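Local coordinates for terminase large subunit (Thermus phage G20c, PDB 5M1P), which packages viral DNA into empty capsids as an ATP-driven motor and, through its nuclease domain, cuts the genome to begin and end packaging, at residues A[59-67]-A[141-152]. Residues are numbered along the deposited sequence; the frame is centred on the assembly and turned at random.
Sequences TGAIACLER and VAVPNDKTILDE
I62 meets the 142-144 strand through both its backbone and its side chain. Its N donates to A142 O (3.0 Å, N-H...O 170°), a nearly straight bond. I62 CB lies 3.5 Å from A142 O. The I62 and P144 side chains cross at about a right angle, with I62 CG2, anti to the backbone N, 3.8 Å from P144 CD. The other branch puts I62 CG1 3.4 Å from A142 O and 4.2 Å from V143 CG1. Beyond these atoms the I62 side chain packs on L182 and Y186 of helix 177-186, and Y186 OH bonds to both G60 O and A142 N, bridging them across the contact. In this RNase H-like nuclease fold both strands belong to the mixed sheet, 142-144 at its edge beside 15-22; the directions of 61-67 and 142-144 differ by 28°, and a turn at N145 leads into helix 147-154. Further along, L65 CD1 and I149 CD1 meet tip to tip (3.9 Å). R67 is extended from CG to NE, which brings its guanidinium to the helix. T148 CG2 sits over one face, and E152 OE2 lies out of the plane, 4.1 Å from R67 NH2; no N-H points at it, so only the charges act. A water in the guanidinium plane links them instead, accepting from R67 NH2 and donating to E152 OE2. The E152 side chain is about 5 Å from that of D177, a ligand of the bound calcium ion.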
loop_
_atom_site.group_PDB
_atom_site.type_symbol
_atom_site.label_atom_id
_atom_site.label_comp_id
_atom_site.label_asym_id
_atom_site.label_seq_id
_atom_site.Cartn_x
_atom_site.Cartn_y
_atom_site.Cartn_z
ATOM N N THR A 59 1.667 4.671 15.862
ATOM C CA THR A 59 2.739 5.629 15.534
ATOM C C THR A 59 2.621 6.269 14.152
ATOM O O THR A 59 3.267 7.285 13.893
ATOM C CB THR A 59 4.113 4.960 15.603
ATOM O OG1 THR A 59 4.228 4.007 14.538
ATOM C CG2 THR A 59 4.335 4.296 16.963
ATOM N N GLY A 60 1.833 5.667 13.258
ATOM C CA GLY A 60 1.727 6.158 11.885
ATOM C C GLY A 60 2.919 5.794 11.018
ATOM O O GLY A 60 3.074 6.365 9.936
ATOM N N ALA A 61 3.751 4.846 11.461
ATOM C CA ALA A 61 4.929 4.421 10.714
ATOM C C ALA A 61 4.750 3.048 10.092
ATOM O O ALA A 61 4.200 2.139 10.707
ATOM C CB ALA A 61 6.155 4.429 11.610
ATOM N N ILE A 62 5.225 2.905 8.861
ATOM C CA ILE A 62 5.308 1.610 8.222
ATOM C C ILE A 62 6.372 0.787 8.948
ATOM O O ILE A 62 7.522 1.227 9.111
ATOM C CB ILE A 62 5.648 1.738 6.721
ATOM C CG1 ILE A 62 4.526 2.465 5.967
ATOM C CG2 ILE A 62 5.964 0.382 6.106
ATOM C CD1 ILE A 62 3.182 1.770 6.004
ATOM N N ALA A 63 5.967 -0.385 9.424
ATOM C CA ALA A 63 6.855 -1.313 10.128
ATOM C C ALA A 63 7.508 -2.304 9.180
ATOM O O ALA A 63 8.611 -2.788 9.440
ATOM C CB ALA A 63 6.078 -2.064 11.196
ATOM N N CYS A 64 6.823 -2.640 8.079
ATOM C CA CYS A 64 7.299 -3.650 7.148
ATOM C C CYS A 64 6.584 -3.437 5.825
ATOM O O CYS A 64 5.397 -3.091 5.823
ATOM C CB CYS A 64 6.969 -5.035 7.706
ATOM S SG CYS A 64 7.627 -6.388 6.724
ATOM N N LEU A 65 7.298 -3.611 4.723
ATOM C CA LEU A 65 6.682 -3.553 3.404
ATOM C C LEU A 65 7.176 -4.735 2.600
ATOM O O LEU A 65 8.376 -4.924 2.479
ATOM C CB LEU A 65 7.043 -2.234 2.725
ATOM C CG LEU A 65 6.343 -2.018 1.371
ATOM C CD1 LEU A 65 5.981 -0.550 1.212
ATOM C CD2 LEU A 65 7.169 -2.504 0.194
ATOM N N GLU A 66 6.255 -5.540 2.072
ATOM C CA GLU A 66 6.607 -6.703 1.270
ATOM C C GLU A 66 6.139 -6.454 -0.144
ATOM O O GLU A 66 5.008 -6.009 -0.350
ATOM C CB GLU A 66 5.974 -7.978 1.835
ATOM C CG GLU A 66 6.425 -9.236 1.107
ATOM C CD GLU A 66 6.190 -10.514 1.885
ATOM O OE1 GLU A 66 5.462 -10.495 2.891
ATOM O OE2 GLU A 66 6.770 -11.549 1.488
ATOM N N ARG A 67 7.025 -6.715 -1.097
ATOM C CA ARG A 67 6.742 -6.448 -2.497
ATOM C C ARG A 67 7.333 -7.542 -3.365
ATOM O O ARG A 67 8.480 -7.936 -3.191
ATOM C CB ARG A 67 7.339 -5.099 -2.889
ATOM C CG ARG A 67 7.188 -4.744 -4.364
ATOM C CD ARG A 67 7.386 -3.256 -4.555
ATOM N NE ARG A 67 7.238 -2.759 -5.926
ATOM C CZ ARG A 67 8.211 -2.676 -6.838
ATOM N NH1 ARG A 67 9.445 -3.125 -6.595
ATOM N NH2 ARG A 67 7.939 -2.134 -8.021
ATOM N N VAL A 141 3.458 10.584 7.719
ATOM C CA VAL A 141 3.736 9.397 6.919
ATOM C C VAL A 141 5.222 9.081 7.038
ATOM O O VAL A 141 6.070 9.968 6.872
ATOM C CB VAL A 141 3.312 9.606 5.448
ATOM C CG1 VAL A 141 3.647 8.391 4.585
ATOM C CG2 VAL A 141 1.819 9.893 5.357
ATOM N N ALA A 142 5.529 7.835 7.378
ATOM C CA ALA A 142 6.896 7.382 7.561
ATOM C C ALA A 142 7.061 6.034 6.888
ATOM O O ALA A 142 6.344 5.086 7.210
ATOM C CB ALA A 142 7.218 7.298 9.043
ATOM N N VAL A 143 7.971 5.962 5.918
ATOM C CA VAL A 143 8.142 4.794 5.063
ATOM C C VAL A 143 9.595 4.323 5.009
ATOM O O VAL A 143 10.501 5.101 5.314
ATOM C CB VAL A 143 7.656 5.084 3.621
ATOM C CG1 VAL A 143 6.208 5.542 3.628
ATOM C CG2 VAL A 143 8.526 6.109 2.892
ATOM N N PRO A 144 9.823 3.060 4.603
ATOM C CA PRO A 144 11.195 2.618 4.385
ATOM C C PRO A 144 11.907 3.511 3.373
ATOM O O PRO A 144 11.331 3.854 2.347
ATOM C CB PRO A 144 11.033 1.202 3.831
ATOM C CG PRO A 144 9.684 0.757 4.276
ATOM C CD PRO A 144 8.847 1.993 4.299
ATOM N N ASN A 145 13.139 3.894 3.689
ATOM C CA ASN A 145 13.914 4.817 2.879
ATOM C C ASN A 145 14.525 4.041 1.718
ATOM O O ASN A 145 15.732 3.770 1.665
ATOM C CB ASN A 145 14.975 5.491 3.761
ATOM C CG ASN A 145 15.683 6.629 3.065
ATOM O OD1 ASN A 145 15.404 6.945 1.903
ATOM N ND2 ASN A 145 16.606 7.258 3.776
ATOM N N ASP A 146 13.667 3.705 0.766
ATOM C CA ASP A 146 14.003 2.843 -0.340
ATOM C C ASP A 146 13.723 3.638 -1.598
ATOM O O ASP A 146 12.618 4.160 -1.764
ATOM C CB ASP A 146 13.131 1.590 -0.288
ATOM C CG ASP A 146 13.350 0.694 -1.470
ATOM O OD1 ASP A 146 14.399 0.013 -1.525
ATOM O OD2 ASP A 146 12.483 0.694 -2.357
ATOM N N LYS A 147 14.696 3.705 -2.489
ATOM C CA LYS A 147 14.572 4.574 -3.652
ATOM C C LYS A 147 13.370 4.223 -4.524
ATOM O O LYS A 147 12.709 5.106 -5.043
ATOM C CB LYS A 147 15.850 4.528 -4.482
ATOM N N THR A 148 13.079 2.935 -4.672
ATOM C CA THR A 148 11.939 2.504 -5.477
ATOM C C THR A 148 10.611 3.043 -4.935
ATOM O O THR A 148 9.756 3.482 -5.701
ATOM C CB THR A 148 11.891 0.980 -5.580
ATOM O OG1 THR A 148 13.142 0.508 -6.103
ATOM C CG2 THR A 148 10.755 0.529 -6.508
ATOM N N ILE A 149 10.458 3.020 -3.614
ATOM C CA ILE A 149 9.267 3.548 -2.971
ATOM C C ILE A 149 9.171 5.058 -3.185
ATOM O O ILE A 149 8.122 5.583 -3.573
ATOM C CB ILE A 149 9.285 3.257 -1.451
ATOM C CG1 ILE A 149 9.170 1.750 -1.182
ATOM C CG2 ILE A 149 8.148 4.008 -0.773
ATOM C CD1 ILE A 149 9.301 1.337 0.278
ATOM N N LEU A 150 10.263 5.756 -2.901
ATOM C CA LEU A 150 10.275 7.204 -3.014
ATOM C C LEU A 150 10.036 7.652 -4.448
ATOM O O LEU A 150 9.276 8.582 -4.692
ATOM C CB LEU A 150 11.592 7.753 -2.486
ATOM C CG LEU A 150 11.853 7.469 -0.996
ATOM C CD1 LEU A 150 13.146 8.147 -0.574
ATOM C CD2 LEU A 150 10.715 7.913 -0.097
ATOM N N ASP A 151 10.672 6.959 -5.375
ATOM C CA ASP A 151 10.471 7.218 -6.815
ATOM C C ASP A 151 9.018 7.024 -7.253
ATOM O O ASP A 151 8.480 7.836 -8.010
ATOM C CB ASP A 151 11.360 6.315 -7.675
ATOM C CG ASP A 151 12.827 6.715 -7.660
ATOM O OD1 ASP A 151 13.178 7.790 -7.139
ATOM O OD2 ASP A 151 13.632 5.931 -8.208
ATOM N N GLU A 152 8.383 5.958 -6.788
ATOM C CA GLU A 152 7.001 5.706 -7.198
ATOM C C GLU A 152 6.061 6.807 -6.702
ATOM O O GLU A 152 5.147 7.216 -7.421
ATOM C CB GLU A 152 6.510 4.325 -6.742
ATOM C CG GLU A 152 5.482 3.755 -7.701
ATOM C CD GLU A 152 5.069 2.347 -7.358
ATOM O OE1 GLU A 152 4.034 2.214 -6.713
ATOM O OE2 GLU A 152 5.775 1.391 -7.751
HETATM O O HOH W 1 5.186 -1.302 -7.619
#